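PDB 3L49: ABC sugar (Ribose) transporter, periplasmic substrate-binding subunit from Rhodobacter sphaeroides, which probably binds a carbohydrate in the periplasm and delivers it to an ABC-type membrane transporter. Local coordinates for residues G193-T207 against I218-M232. Sequence-based numbering, arbitrary orientation. Where two conformers were deposited one is given.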
loop_
_atom_site.group_PDB
_atom_site.type_symbol
_atom_site.label_atom_id
_atom_site.label_comp_id
_atom_site.label_asym_id
_atom_site.label_seq_id
_atom_site.Cartn_x
_atom_site.Cartn_y
_atom_site.Cartn_z
ATOM N N GLY A 193 -0.663 15.745 -17.702
ATOM C CA GLY A 193 -1.692 14.886 -18.270
ATOM C C GLY A 193 -2.092 13.728 -17.397
ATOM O O GLY A 193 -3.110 13.080 -17.651
ATOM N N ALA A 194 -1.296 13.469 -16.366
ATOM C CA ALA A 194 -1.549 12.344 -15.469
ATOM C C ALA A 194 -0.989 12.611 -14.086
ATOM O O ALA A 194 -0.038 13.375 -13.932
ATOM C CB ALA A 194 -0.951 11.060 -16.038
ATOM N N ILE A 195 -1.592 11.987 -13.075
ATOM C CA ILE A 195 -1.067 12.040 -11.714
ATOM C C ILE A 195 -1.022 10.625 -11.135
ATOM O O ILE A 195 -2.001 9.876 -11.219
ATOM C CB ILE A 195 -1.871 13.009 -10.780
ATOM C CG1 ILE A 195 -2.029 14.395 -11.412
ATOM C CG2 ILE A 195 -1.196 13.151 -9.419
ATOM C CD1 ILE A 195 -2.749 15.439 -10.530
ATOM N N TRP A 196 0.123 10.275 -10.557
ATOM C CA TRP A 196 0.379 8.941 -10.028
ATOM C C TRP A 196 0.713 8.971 -8.523
ATOM O O TRP A 196 1.405 9.878 -8.044
ATOM C CB TRP A 196 1.540 8.295 -10.821
ATOM C CG TRP A 196 1.870 6.894 -10.395
ATOM C CD1 TRP A 196 1.344 5.742 -10.901
ATOM C CD2 TRP A 196 2.778 6.496 -9.357
ATOM N NE1 TRP A 196 1.863 4.654 -10.247
ATOM C CE2 TRP A 196 2.746 5.087 -9.293
ATOM C CE3 TRP A 196 3.611 7.193 -8.474
ATOM C CZ2 TRP A 196 3.521 4.360 -8.383
ATOM C CZ3 TRP A 196 4.376 6.468 -7.562
ATOM C CH2 TRP A 196 4.322 5.068 -7.526
ATOM N N ALA A 197 0.233 7.963 -7.793
ATOM C CA ALA A 197 0.733 7.641 -6.444
ATOM C C ALA A 197 0.738 6.128 -6.211
ATOM O O ALA A 197 0.035 5.388 -6.901
ATOM C CB ALA A 197 -0.070 8.345 -5.369
ATOM N N CYS A 198 1.522 5.673 -5.233
ATOM C CA CYS A 198 1.632 4.240 -4.939
ATOM C C CYS A 198 0.439 3.753 -4.114
ATOM O O CYS A 198 0.321 2.561 -3.812
ATOM C CB CYS A 198 2.959 3.902 -4.239
ATOM S SG CYS A 198 3.100 4.498 -2.521
ATOM N N TRP A 199 -0.445 4.682 -3.764
ATOM C CA TRP A 199 -1.671 4.360 -3.040
ATOM C C TRP A 199 -2.799 5.356 -3.310
ATOM O O TRP A 199 -2.560 6.460 -3.796
ATOM C CB TRP A 199 -1.412 4.147 -1.533
ATOM C CG TRP A 199 -0.949 5.357 -0.761
ATOM C CD1 TRP A 199 0.063 6.209 -1.084
ATOM C CD2 TRP A 199 -1.473 5.817 0.487
ATOM N NE1 TRP A 199 0.187 7.185 -0.132
ATOM C CE2 TRP A 199 -0.739 6.965 0.851
ATOM C CE3 TRP A 199 -2.493 5.372 1.332
ATOM C CZ2 TRP A 199 -0.996 7.679 2.021
ATOM C CZ3 TRP A 199 -2.746 6.081 2.501
ATOM C CH2 TRP A 199 -2.009 7.226 2.825
ATOM N N ASP A 200 -4.017 4.916 -2.989
ATOM C CA ASP A 200 -5.307 5.566 -3.291
ATOM C C ASP A 200 -5.558 6.940 -2.705
ATOM O O ASP A 200 -6.065 7.837 -3.386
ATOM C CB ASP A 200 -6.428 4.703 -2.707
ATOM C CG ASP A 200 -7.173 3.947 -3.742
ATOM O OD1 ASP A 200 -7.098 4.338 -4.920
ATOM O OD2 ASP A 200 -7.841 2.967 -3.368
ATOM N N VAL A 201 -5.268 7.047 -1.411
ATOM C CA VAL A 201 -5.726 8.147 -0.566
ATOM C C VAL A 201 -5.312 9.551 -1.063
ATOM O O VAL A 201 -6.188 10.408 -1.192
ATOM C CB VAL A 201 -5.460 7.846 0.955
ATOM C CG1 VAL A 201 -5.873 8.991 1.852
ATOM C CG2 VAL A 201 -6.205 6.576 1.373
ATOM N N PRO A 202 -4.017 9.775 -1.413
ATOM C CA PRO A 202 -3.697 11.088 -2.005
ATOM C C PRO A 202 -4.397 11.376 -3.338
ATOM O O PRO A 202 -4.658 12.537 -3.660
ATOM C CB PRO A 202 -2.172 11.032 -2.212
ATOM C CG PRO A 202 -1.828 9.590 -2.190
ATOM C CD PRO A 202 -2.811 8.929 -1.288
ATOM N N MET A 203 -4.711 10.331 -4.099
ATOM C CA MET A 203 -5.378 10.515 -5.384
ATOM C C MET A 203 -6.830 10.953 -5.228
ATOM O O MET A 203 -7.388 11.558 -6.141
ATOM C CB MET A 203 -5.226 9.274 -6.279
ATOM C CG MET A 203 -3.790 8.975 -6.727
ATOM S SD MET A 203 -2.989 10.331 -7.616
ATOM C CE MET A 203 -2.124 11.216 -6.328
ATOM N N ILE A 204 -7.425 10.664 -4.066
ATOM C CA ILE A 204 -8.758 11.174 -3.725
ATOM C C ILE A 204 -8.727 12.704 -3.677
ATOM O O ILE A 204 -9.586 13.365 -4.256
ATOM C CB ILE A 204 -9.298 10.574 -2.399
ATOM C CG1 ILE A 204 -9.533 9.068 -2.548
ATOM C CG2 ILE A 204 -10.622 11.235 -1.995
ATOM C CD1 ILE A 204 -9.509 8.295 -1.225
ATOM N N GLY A 205 -7.702 13.245 -3.023
ATOM C CA GLY A 205 -7.456 14.679 -2.984
ATOM C C GLY A 205 -7.104 15.289 -4.322
ATOM O O GLY A 205 -7.626 16.345 -4.684
ATOM N N ALA A 206 -6.226 14.618 -5.062
ATOM C CA ALA A 206 -5.768 15.105 -6.372
ATOM C C ALA A 206 -6.929 15.238 -7.353
ATOM O O ALA A 206 -7.024 16.225 -8.079
ATOM C CB ALA A 206 -4.681 14.192 -6.938
ATOM N N THR A 207 -7.822 14.253 -7.328
ATOM C CA THR A 207 -9.040 14.247 -8.138
ATOM C C THR A 207 -9.961 15.407 -7.770
ATOM O O THR A 207 -10.441 16.119 -8.662
ATOM C CB THR A 207 -9.784 12.906 -7.985
ATOM O OG1 THR A 207 -8.856 11.835 -8.172
ATOM C CG2 THR A 207 -10.914 12.768 -8.994
ATOM N N ILE A 218 -7.019 15.800 -17.355
ATOM C CA ILE A 218 -5.987 15.100 -16.598
ATOM C C ILE A 218 -6.645 13.947 -15.848
ATOM O O ILE A 218 -7.758 14.094 -15.355
ATOM C CB ILE A 218 -5.259 16.052 -15.615
ATOM C CG1 ILE A 218 -4.636 17.226 -16.380
ATOM C CG2 ILE A 218 -4.200 15.305 -14.785
ATOM C CD1 ILE A 218 -4.161 18.363 -15.513
ATOM N N ARG A 219 -5.971 12.798 -15.799
ATOM C CA ARG A 219 -6.492 11.643 -15.081
ATOM C C ARG A 219 -5.558 11.236 -13.946
ATOM O O ARG A 219 -4.346 11.428 -14.029
ATOM C CB ARG A 219 -6.760 10.471 -16.037
ATOM C CG ARG A 219 -7.870 10.717 -17.071
ATOM C CD ARG A 219 -9.267 10.696 -16.450
ATOM N NE ARG A 219 -10.328 10.820 -17.453
ATOM C CZ ARG A 219 -11.018 11.931 -17.705
ATOM N NH1 ARG A 219 -10.783 13.049 -17.029
ATOM N NH2 ARG A 219 -11.958 11.921 -18.637
ATOM N N THR A 220 -6.131 10.699 -12.870
ATOM C CA THR A 220 -5.336 10.247 -11.714
ATOM C C THR A 220 -5.313 8.725 -11.602
ATOM O O THR A 220 -6.264 8.051 -12.000
ATOM C CB THR A 220 -5.831 10.824 -10.363
ATOM O OG1 THR A 220 -7.139 10.317 -10.068
ATOM C CG2 THR A 220 -5.838 12.355 -10.373
ATOM N N TYR A 221 -4.220 8.194 -11.053
ATOM C CA TYR A 221 -3.993 6.753 -10.970
ATOM C C TYR A 221 -3.395 6.383 -9.634
ATOM O O TYR A 221 -2.426 6.998 -9.192
ATOM C CB TYR A 221 -3.059 6.290 -12.100
ATOM C CG TYR A 221 -3.604 6.604 -13.471
ATOM C CD1 TYR A 221 -3.370 7.841 -14.061
ATOM C CD2 TYR A 221 -4.399 5.684 -14.153
ATOM C CE1 TYR A 221 -3.899 8.158 -15.293
ATOM C CE2 TYR A 221 -4.934 5.989 -15.394
ATOM C CZ TYR A 221 -4.667 7.227 -15.956
ATOM O OH TYR A 221 -5.172 7.557 -17.177
ATOM N N GLY A 222 -3.957 5.361 -8.998
ATOM C CA GLY A 222 -3.450 4.907 -7.706
ATOM C C GLY A 222 -3.764 3.454 -7.452
ATOM O O GLY A 222 -4.274 2.762 -8.330
ATOM N N VAL A 223 -3.469 3.005 -6.236
ATOM C CA VAL A 223 -3.541 1.595 -5.867
ATOM C C VAL A 223 -4.261 1.465 -4.535
ATOM O O VAL A 223 -3.989 2.245 -3.635
ATOM C CB VAL A 223 -2.117 0.999 -5.696
ATOM C CG1 VAL A 223 -2.168 -0.385 -5.031
ATOM C CG2 VAL A 223 -1.356 0.939 -7.025
ATOM N N ASP A 224 -5.202 0.520 -4.451
ATOM C CA ASP A 224 -5.761 -0.062 -3.201
ATOM C C ASP A 224 -7.194 -0.497 -3.381
ATOM O O ASP A 224 -7.552 -1.611 -3.020
ATOM C CB ASP A 224 -5.677 0.845 -1.962
ATOM C CG ASP A 224 -4.364 0.697 -1.220
ATOM O OD1 ASP A 224 -3.529 -0.120 -1.658
ATOM O OD2 ASP A 224 -4.162 1.416 -0.220
ATOM N N GLY A 225 -8.010 0.393 -3.932
ATOM C CA GLY A 225 -9.428 0.128 -4.085
ATOM C C GLY A 225 -10.262 0.647 -2.925
ATOM O O GLY A 225 -11.280 0.041 -2.571
ATOM N N SER A 226 -9.832 1.763 -2.334
ATOM C CA SER A 226 -10.600 2.451 -1.288
ATOM C C SER A 226 -11.919 2.938 -1.885
ATOM O O SER A 226 -11.911 3.537 -2.968
ATOM C CB SER A 226 -9.805 3.625 -0.695
ATOM O OG SER A 226 -9.822 4.758 -1.549
ATOM N N PRO A 227 -13.053 2.662 -1.194
ATOM C CA PRO A 227 -14.413 2.890 -1.707
ATOM C C PRO A 227 -14.647 4.250 -2.369
ATOM O O PRO A 227 -15.331 4.314 -3.389
ATOM C CB PRO A 227 -15.282 2.740 -0.457
ATOM C CG PRO A 227 -14.542 1.759 0.370
ATOM C CD PRO A 227 -13.087 2.084 0.164
ATOM N N GLU A 228 -14.058 5.307 -1.804
ATOM C CA GLU A 228 -14.133 6.658 -2.381
ATOM C C GLU A 228 -13.420 6.811 -3.728
ATOM O O GLU A 228 -13.927 7.495 -4.613
ATOM C CB GLU A 228 -13.668 7.733 -1.383
ATOM C CG GLU A 228 -12.973 7.194 -0.116
ATOM C CD GLU A 228 -12.519 8.291 0.858
ATOM O OE1 GLU A 228 -11.886 7.946 1.884
ATOM O OE2 GLU A 228 -12.786 9.490 0.601
ATOM N N PHE A 229 -12.264 6.172 -3.898
ATOM C CA PHE A 229 -11.566 6.265 -5.182
ATOM C C PHE A 229 -12.169 5.382 -6.285
ATOM O O PHE A 229 -12.240 5.795 -7.443
ATOM C CB PHE A 229 -10.054 6.056 -5.052
ATOM C CG PHE A 229 -9.278 6.568 -6.239
ATOM C CD1 PHE A 229 -9.113 7.937 -6.445
ATOM C CD2 PHE A 229 -8.734 5.683 -7.171
ATOM C CE1 PHE A 229 -8.407 8.414 -7.553
ATOM C CE2 PHE A 229 -8.023 6.146 -8.271
ATOM C CZ PHE A 229 -7.858 7.514 -8.467
ATOM N N VAL A 230 -12.609 4.183 -5.915
ATOM C CA VAL A 230 -13.349 3.284 -6.813
ATOM C C VAL A 230 -14.578 3.978 -7.416
ATOM O O VAL A 230 -14.756 3.992 -8.635
ATOM C CB VAL A 230 -13.769 1.991 -6.062
ATOM C CG1 VAL A 230 -14.709 1.131 -6.896
ATOM C CG2 VAL A 230 -12.547 1.195 -5.677
ATOM N N GLU A 231 -15.395 4.574 -6.549
ATOM C CA GLU A 231 -16.578 5.323 -6.948
ATOM C C GLU A 231 -16.263 6.504 -7.880
ATOM O O GLU A 231 -17.038 6.805 -8.788
ATOM C CB GLU A 231 -17.309 5.817 -5.706
ATOM C CG GLU A 231 -18.815 5.929 -5.886
ATOM C CD GLU A 231 -19.511 6.568 -4.695
ATOM O OE1 GLU A 231 -18.886 6.690 -3.616
ATOM O OE2 GLU A 231 -20.693 6.947 -4.842
ATOM N N MET A 232 -15.129 7.160 -7.644
ATOM C CA MET A 232 -14.619 8.231 -8.521
ATOM C C MET A 232 -14.202 7.707 -9.897
ATOM O O MET A 232 -14.439 8.366 -10.910
ATOM C CB MET A 232 -13.427 8.937 -7.863
ATOM C CG MET A 232 -13.771 9.975 -6.803
ATOM S SD MET A 232 -12.293 10.427 -5.878
ATOM C CE MET A 232 -12.814 11.978 -5.163
#
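F229 reaches from helix 227-234 into a hole formed by D200, M203, I204 and T207 on helix 200-212, a knob-into-hole fit beside the beta-alpha-beta crossover 194-222 and the closely packed part of this contact. The unit belongs to one alpha/beta lobe of the periplasmic binding protein fold: strands 194-197 and 219-222 run parallel as neighbours, and helix 200-212 links them, packing back across strand 219-222. I195 alternately gives and takes in the ladder, its N bonding R219 O (3.0 Å) and its O receiving Y221 N (2.8 Å).

With CG anti to the backbone N, chi1 -162° sends the F229 ring in among these four residues; its CE1 comes 3.5 Å from M203 CB, while T207 OG1 meets the ring edge. Cut back to an alanine, F229 would probably leave a gap between the two helices and set M203 and I204 free to shift. T220 OG1 donates to T207 OG1 (3.0 Å), which itself donates to M203 O, tying strand to helix.

The outer side is looser. There the stretched-out, exposed E228 chain crosses I204 at about a right angle, its CD touching I204 CD1 (3.7 Å), and M232 CE rests on I204 CG2. The D224 side chain lies about 3 Å from an unidentified bound molecule, probably from the crystallisation liquor, and the disulfide of C198 with C140 lies nearby. D200 holds the following turn: D200 OD2 accepts from S226 N (2.5 Å), at the N-cap, nearly along the carboxylate C-O axis, while the buried D200 OD1 has no polar partner and sits 3.1 Å from F229 CD2.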